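PDB 4O65: putative archaeal ammonia monooxygenase subunit B from Candidatus Nitrosocaldus yellowstonii, which binds copper(II) through its cupredoxin domain and probably serves as a subunit of a membrane-bound monooxygenase that oxidises ammonia. Local coordinates for residues K44-M49 with R56-I61; F103-P106 with E110-Y113. One frame throughout, in Å; residues are numbered along the deposited sequence.

Contact 1 of 2, residues K44-M49 with R56-I61; sequences KQVDAM and RQDVLI
Arg56 reaches from the turn before strand 59-68 to Val46 of helix 40-47 and to Met49, three residues further on. CB points toward the helix, and CG lies 3.7 Å from Met49 SD. CD comes next, 3.8 Å from Met49 CB, so the long, apolar methionine suits the greasy part of the arginine. A turn about the CG-CD bond (chi3 66°) then carries the guanidinium across Val46. The methyl CG1 of Val46 sits over one face, toward the rim, 3.5 Å from Arg56 CZ, while Val59 CG2 covers the opposite face, likewise near the rim. Val46 O also lies over a face, 3.4 Å from Arg56 NH1, without a hydrogen bond. The two valines thus flank the flat cation and leave its polar edge for hydrogen bonding. Along that edge Asp58 binds side-on: Arg56 NE to Asp58 OD1 is 3.0 Å, and the salt bridge from Arg56 NH2 to Asp58 OD2 is 2.8 Å. Both bonds are nearly straight and use the syn side of the carboxylate, fixing the rotation of the buried guanidinium. NH2 also donates to a water 2.9 Å away, which donates to Asp47 OD1. A second water links NH1 to Asp47 O; NH1 also bonds weakly to Gly50 O. Charge attraction probably adds to these water links, though the salt bridge of Asp47 is to Lys27. The cluster lies between the helices and the antiparallel sheet: Met49 leans on Phe35 of helix 27-35, Ser118 of strand 110-119 bonds to Asp58 OD2, and Ile94 of strand 91-97 packs against Arg56.

Contact 2 of 2, residues F103-P106 with E110-Y113; sequences FTIP and EVPY
Strand 103-105 approaches the start of strand 110-119 with the CA atoms of Ile105 and Val111 the nearest pair, the short segments running roughly antiparallel at 134° and 7.7 Å between axes, too far apart for backbone pairing. Val111 is the partner in every close contact. Its CB points toward the other strand. CG2, set anti to the carbonyl carbon, lies 3.6 Å from Pro106 CD and 4.1 Å from Ile105 CG2, and rests 3.8 Å from the backbone O of Thr104. The strands form a beta arch, joined by a short loop but belonging to opposite sheets of the cupredoxin sandwich. Strand 103-105 bonds to strand 74-81 in one sheet, and Val111 pairs with Leu66 of strand 59-68 in the other; Val111 bridges the gap, touching side chains and backbone. CG1, anti to the backbone N (chi1 173°), turns to the Phe103 ring and meets CE1 at 4.2 Å. A compact, branched valine suits this spot because its methyls diverge, while the longer Phe103 extends into the interior to reach Leu66 and Ile78. Pro106, lacking an N-H, suits the end of the edge strand, and its ring also touches Asp73.

How the contacts relate
The two contacts follow one another along the chain without overlapping. Their centres are 26 Å apart and their nearest atoms about 7 Å, so they do not touch, yet both reach the same antiparallel sheet. There strands 59-68 and 110-119 are neighbours: Leu60 of contact 1 pairs with Leu117, and Tyr113 of contact 2 with Gly64. Contact 1 packs residues 44-49 on the turn that leads into this sheet, whereas contact 2 joins the sheet to the opposite one. The disulfide between Cys51 and Cys116 ties the loop between the segments of contact 1 to the strand that begins in contact 2. Both lie away from the copper held by His126 and His128 on strand 123-133.

Contact 1 of 2, residues K44-M49 with R56-I61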
ATOM      1  N   LYS A  44     -16.832   3.137  -5.200  1.00 24.19           N
ATOM      2  CA  LYS A  44     -16.684   1.961  -6.093  1.00 25.99           C
ATOM      3  C   LYS A  44     -16.391   2.274  -7.560  1.00 25.72           C
ATOM      4  O   LYS A  44     -15.666   1.541  -8.213  1.00 25.11           O
ATOM      5  CB  LYS A  44     -17.914   1.034  -5.986  1.00 31.08           C
ATOM      6  CG  LYS A  44     -18.068   0.477  -4.578  1.00 35.26           C
ATOM      7  CD  LYS A  44     -19.281  -0.422  -4.499  1.00 42.40           C
ATOM      8  CE  LYS A  44     -19.134  -1.394  -3.325  1.00 48.98           C
ATOM      9  NZ  LYS A  44     -20.455  -2.013  -2.964  1.00 52.84           N
ATOM     10  N   GLN A  45     -16.879   3.405  -8.065  1.00 24.44           N
ATOM     11  CA  GLN A  45     -16.534   3.835  -9.405  1.00 24.12           C
ATOM     12  C   GLN A  45     -15.037   4.235  -9.439  1.00 22.97           C
ATOM     13  O   GLN A  45     -14.382   4.042 -10.465  1.00 23.44           O
ATOM     14  CB  GLN A  45     -17.349   5.033  -9.835  1.00 27.24           C
ATOM     15  CG  GLN A  45     -18.844   4.714  -9.910  1.00 30.76           C
ATOM     16  CD  GLN A  45     -19.626   5.931 -10.341  1.00 35.23           C
ATOM     17  OE1 GLN A  45     -20.108   6.686  -9.516  1.00 39.05           O
ATOM     18  NE2 GLN A  45     -19.676   6.162 -11.640  1.00 37.12           N
ATOM     19  N   VAL A  46     -14.565   4.835  -8.361  1.00 20.95           N
ATOM     20  CA  VAL A  46     -13.118   5.204  -8.313  1.00 19.80           C
ATOM     21  C   VAL A  46     -12.325   3.872  -8.287  1.00 20.85           C
ATOM     22  O   VAL A  46     -11.304   3.668  -9.033  1.00 21.95           O
ATOM     23  CB  VAL A  46     -12.786   6.035  -7.058  1.00 18.81           C
ATOM     24  CG1 VAL A  46     -11.257   6.198  -6.927  1.00 20.02           C
ATOM     25  CG2 VAL A  46     -13.465   7.411  -7.142  1.00 20.02           C
ATOM     26  N   ASP A  47     -12.774   2.950  -7.443  1.00 20.13           N
ATOM     27  CA  ASP A  47     -12.063   1.634  -7.355  1.00 22.20           C
ATOM     28  C   ASP A  47     -11.953   0.944  -8.700  1.00 23.68           C
ATOM     29  O   ASP A  47     -10.913   0.273  -8.993  1.00 23.35           O
ATOM     30  CB  ASP A  47     -12.765   0.634  -6.397  1.00 24.24           C
ATOM     31  CG  ASP A  47     -12.747   1.060  -4.968  1.00 25.16           C
ATOM     32  OD1 ASP A  47     -11.923   1.881  -4.553  1.00 23.88           O
ATOM     33  OD2 ASP A  47     -13.613   0.549  -4.228  1.00 26.49           O
ATOM     34  N   ALA A  48     -12.979   1.089  -9.528  1.00 23.05           N
ATOM     35  CA  ALA A  48     -13.007   0.514 -10.859  1.00 25.91           C
ATOM     36  C   ALA A  48     -11.878   1.023 -11.775  1.00 24.65           C
ATOM     37  O   ALA A  48     -11.487   0.346 -12.742  1.00 27.73           O
ATOM     38  CB  ALA A  48     -14.403   0.714 -11.501  1.00 27.27           C
ATOM     39  N   MET A  49     -11.315   2.195 -11.465  1.00 22.30           N
ATOM     40  CA  MET A  49     -10.187   2.709 -12.242  1.00 22.60           C
ATOM     41  C   MET A  49      -8.908   1.894 -11.999  1.00 22.31           C
ATOM     42  O   MET A  49      -7.948   1.989 -12.797  1.00 24.07           O
ATOM     43  CB  MET A  49      -9.949   4.186 -11.919  1.00 21.56           C
ATOM     44  CG  MET A  49     -11.194   5.007 -12.274  1.00 22.25           C
ATOM     45  SD  MET A  49     -10.871   6.696 -11.769  1.00 24.13           S
ATOM     46  CE  MET A  49     -12.429   7.550 -12.136  1.00 24.93           C
ATOM     47  N   ARG A  56      -5.965   9.033 -11.087  1.00 23.26           N
ATOM     48  CA  ARG A  56      -6.459   9.085  -9.687  1.00 23.07           C
ATOM     49  C   ARG A  56      -5.440   9.770  -8.814  1.00 22.20           C
ATOM     50  O   ARG A  56      -4.336   9.221  -8.584  1.00 22.35           O
ATOM     51  CB  ARG A  56      -6.553   7.624  -9.188  1.00 22.29           C
ATOM     52  CG  ARG A  56      -7.787   6.913  -9.656  1.00 24.36           C
ATOM     53  CD  ARG A  56      -7.799   5.502  -9.097  1.00 21.52           C
ATOM     54  NE  ARG A  56      -7.933   5.503  -7.618  1.00 19.74           N
ATOM     55  CZ  ARG A  56      -8.200   4.423  -6.925  1.00 18.85           C
ATOM     56  NH1 ARG A  56      -8.284   3.243  -7.569  1.00 18.92           N
ATOM     57  NH2 ARG A  56      -8.381   4.489  -5.590  1.00 17.18           N
ATOM     58  N   GLN A  57      -5.826  10.881  -8.191  1.00 21.90           N
ATOM     59  CA  GLN A  57      -4.878  11.659  -7.392  1.00 21.54           C
ATOM     60  C   GLN A  57      -4.777  11.109  -5.967  1.00 19.54           C
ATOM     61  O   GLN A  57      -4.046  11.672  -5.175  1.00 20.45           O
ATOM     62  CB  GLN A  57      -5.312  13.140  -7.277  1.00 25.15           C
ATOM     63  CG  GLN A  57      -4.771  13.966  -8.436  1.00 29.30           C
ATOM     64  CD  GLN A  57      -5.554  13.649  -9.664  1.00 31.65           C
ATOM     65  OE1 GLN A  57      -6.762  13.793  -9.674  1.00 33.67           O
ATOM     66  NE2 GLN A  57      -4.844  13.250 -10.753  1.00 36.86           N
ATOM     67  N   ASP A  58      -5.435   9.989  -5.688  1.00 18.22           N
ATOM     68  CA  ASP A  58      -5.329   9.346  -4.381  1.00 17.26           C
ATOM     69  C   ASP A  58      -4.379   8.132  -4.360  1.00 18.12           C
ATOM     70  O   ASP A  58      -4.249   7.463  -3.303  1.00 18.06           O
ATOM     71  CB  ASP A  58      -6.738   8.863  -3.895  1.00 17.89           C
ATOM     72  CG  ASP A  58      -7.325   7.817  -4.786  1.00 18.81           C
ATOM     73  OD1 ASP A  58      -7.233   7.974  -6.056  1.00 19.75           O
ATOM     74  OD2 ASP A  58      -7.931   6.867  -4.241  1.00 18.71           O
ATOM     75  N   VAL A  59      -3.732   7.854  -5.495  1.00 17.52           N
ATOM     76  CA  VAL A  59      -3.002   6.595  -5.630  1.00 17.99           C
ATOM     77  C   VAL A  59      -1.496   6.798  -5.481  1.00 16.98           C
ATOM     78  O   VAL A  59      -0.905   7.695  -6.084  1.00 17.45           O
ATOM     79  CB  VAL A  59      -3.341   5.898  -6.960  1.00 19.05           C
ATOM     80  CG1 VAL A  59      -2.395   4.730  -7.247  1.00 19.27           C
ATOM     81  CG2 VAL A  59      -4.795   5.448  -6.928  1.00 18.33           C
ATOM     82  N   LEU A  60      -0.915   5.917  -4.684  1.00 17.49           N
ATOM     83  CA  LEU A  60       0.555   5.805  -4.474  1.00 17.02           C
ATOM     84  C   LEU A  60       1.039   4.495  -5.007  1.00 17.18           C
ATOM     85  O   LEU A  60       0.473   3.428  -4.653  1.00 18.24           O
ATOM     86  CB  LEU A  60       0.830   5.829  -2.927  1.00 16.80           C
ATOM     87  CG  LEU A  60       2.333   5.619  -2.573  1.00 17.63           C
ATOM     88  CD1 LEU A  60       3.186   6.809  -3.063  1.00 18.99           C
ATOM     89  CD2 LEU A  60       2.372   5.533  -1.031  1.00 18.29           C
ATOM     90  N   ILE A  61       2.134   4.538  -5.785  1.00 17.63           N
ATOM     91  CA  ILE A  61       2.883   3.350  -6.148  1.00 16.59           C
ATOM     92  C   ILE A  61       4.237   3.347  -5.420  1.00 16.62           C
ATOM     93  O   ILE A  61       4.976   4.347  -5.447  1.00 16.83           O
ATOM     94  CB  ILE A  61       3.147   3.329  -7.685  1.00 17.48           C
ATOM     95  CG1 ILE A  61       1.796   3.251  -8.465  1.00 18.69           C
ATOM     96  CG2 ILE A  61       4.029   2.111  -8.040  1.00 18.36           C
ATOM     97  CD1 ILE A  61       2.002   3.342  -9.998  1.00 20.28           C
TER
HETATM   98  O   HOH W   1      -9.241   1.904  -4.696  1.00 23.36           O
HETATM   99  O   HOH W   2      -8.871   0.042  -7.297  1.00 30.83           O

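Contact 2 of 2, residues F103-P106 with E110-Y113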
ATOM      1  N   PHE A 103       4.334 -14.988  -0.546  1.00 25.56           N
ATOM      2  CA  PHE A 103       5.100 -15.416  -1.726  1.00 24.84           C
ATOM      3  C   PHE A 103       6.471 -15.929  -1.329  1.00 25.51           C
ATOM      4  O   PHE A 103       6.909 -15.748  -0.164  1.00 24.27           O
ATOM      5  CB  PHE A 103       5.209 -14.284  -2.738  1.00 24.84           C
ATOM      6  CG  PHE A 103       5.789 -13.023  -2.149  1.00 24.12           C
ATOM      7  CD1 PHE A 103       7.185 -12.846  -2.115  1.00 24.87           C
ATOM      8  CD2 PHE A 103       4.960 -12.035  -1.620  1.00 23.51           C
ATOM      9  CE1 PHE A 103       7.739 -11.704  -1.539  1.00 25.11           C
ATOM     10  CE2 PHE A 103       5.524 -10.870  -1.034  1.00 25.14           C
ATOM     11  CZ  PHE A 103       6.921 -10.715  -1.036  1.00 24.98           C
ATOM     12  N   THR A 104       7.188 -16.539  -2.282  1.00 25.46           N
ATOM     13  CA  THR A 104       8.509 -17.076  -1.987  1.00 25.88           C
ATOM     14  C   THR A 104       9.611 -16.116  -2.382  1.00 26.60           C
ATOM     15  O   THR A 104       9.585 -15.542  -3.488  1.00 26.54           O
ATOM     16  CB  THR A 104       8.758 -18.402  -2.746  1.00 29.55           C
ATOM     17  OG1 THR A 104       7.764 -19.328  -2.314  1.00 34.47           O
ATOM     18  CG2 THR A 104      10.151 -18.977  -2.438  1.00 29.41           C
ATOM     19  N   ILE A 105      10.603 -15.997  -1.504  1.00 23.02           N
ATOM     20  CA  ILE A 105      11.798 -15.285  -1.859  1.00 23.11           C
ATOM     21  C   ILE A 105      12.920 -16.298  -1.996  1.00 23.59           C
ATOM     22  O   ILE A 105      13.290 -16.946  -1.017  1.00 23.09           O
ATOM     23  CB  ILE A 105      12.184 -14.220  -0.802  1.00 22.24           C
ATOM     24  CG1 ILE A 105      11.025 -13.237  -0.648  1.00 22.22           C
ATOM     25  CG2 ILE A 105      13.445 -13.481  -1.272  1.00 22.02           C
ATOM     26  CD1 ILE A 105      11.234 -12.237   0.468  1.00 22.09           C
ATOM     27  N   PRO A 106      13.419 -16.497  -3.230  1.00 26.16           N
ATOM     28  CA  PRO A 106      14.383 -17.589  -3.384  1.00 25.95           C
ATOM     29  C   PRO A 106      15.656 -17.291  -2.629  1.00 25.16           C
ATOM     30  O   PRO A 106      16.100 -16.156  -2.573  1.00 24.68           O
ATOM     31  CB  PRO A 106      14.708 -17.617  -4.901  1.00 28.59           C
ATOM     32  CG  PRO A 106      13.772 -16.656  -5.546  1.00 27.79           C
ATOM     33  CD  PRO A 106      13.062 -15.837  -4.504  1.00 25.68           C
ATOM     34  N   GLU A 110      16.335 -12.516  -5.767  1.00 26.92           N
ATOM     35  CA  GLU A 110      15.824 -11.124  -5.786  1.00 28.44           C
ATOM     36  C   GLU A 110      14.371 -11.243  -6.205  1.00 27.40           C
ATOM     37  O   GLU A 110      14.061 -12.008  -7.143  1.00 26.26           O
ATOM     38  CB  GLU A 110      16.553 -10.294  -6.882  1.00 36.94           C
ATOM     39  CG  GLU A 110      17.648  -9.270  -6.497  1.00 47.48           C
ATOM     40  CD  GLU A 110      19.103  -9.722  -6.738  1.00 53.45           C
ATOM     41  OE1 GLU A 110      19.423 -10.883  -6.405  1.00 62.82           O
ATOM     42  OE2 GLU A 110      19.964  -8.933  -7.238  1.00 58.92           O
ATOM     43  N   VAL A 111      13.489 -10.442  -5.586  1.00 23.33           N
ATOM     44  CA  VAL A 111      12.077 -10.420  -5.979  1.00 25.33           C
ATOM     45  C   VAL A 111      11.739  -8.909  -6.167  1.00 24.11           C
ATOM     46  O   VAL A 111      11.704  -8.153  -5.168  1.00 23.46           O
ATOM     47  CB  VAL A 111      11.175 -11.069  -4.884  1.00 26.64           C
ATOM     48  CG1 VAL A 111       9.686 -10.902  -5.214  1.00 28.88           C
ATOM     49  CG2 VAL A 111      11.479 -12.576  -4.807  1.00 27.10           C
ATOM     50  N   PRO A 112      11.464  -8.474  -7.421  1.00 23.10           N
ATOM     51  CA  PRO A 112      10.953  -7.085  -7.569  1.00 22.85           C
ATOM     52  C   PRO A 112       9.572  -7.002  -6.988  1.00 21.20           C
ATOM     53  O   PRO A 112       8.801  -8.001  -7.035  1.00 22.05           O
ATOM     54  CB  PRO A 112      10.913  -6.841  -9.114  1.00 24.94           C
ATOM     55  CG  PRO A 112      11.126  -8.186  -9.729  1.00 29.37           C
ATOM     56  CD  PRO A 112      11.768  -9.124  -8.719  1.00 26.46           C
ATOM     57  N   TYR A 113       9.233  -5.853  -6.390  1.00 18.82           N
ATOM     58  CA  TYR A 113       7.855  -5.711  -5.840  1.00 18.38           C
ATOM     59  C   TYR A 113       7.245  -4.392  -6.284  1.00 18.13           C
ATOM     60  O   TYR A 113       7.971  -3.421  -6.606  1.00 18.43           O
ATOM     61  CB  TYR A 113       7.869  -5.829  -4.284  1.00 17.63           C
ATOM     62  CG  TYR A 113       8.435  -4.617  -3.571  1.00 18.03           C
ATOM     63  CD1 TYR A 113       7.600  -3.561  -3.176  1.00 17.80           C
ATOM     64  CD2 TYR A 113       9.791  -4.589  -3.175  1.00 17.29           C
ATOM     65  CE1 TYR A 113       8.137  -2.420  -2.529  1.00 18.60           C
ATOM     66  CE2 TYR A 113      10.316  -3.505  -2.505  1.00 18.45           C
ATOM     67  CZ  TYR A 113       9.488  -2.444  -2.159  1.00 17.40           C
ATOM     68  OH  TYR A 113      10.048  -1.393  -1.505  1.00 17.73           O
TER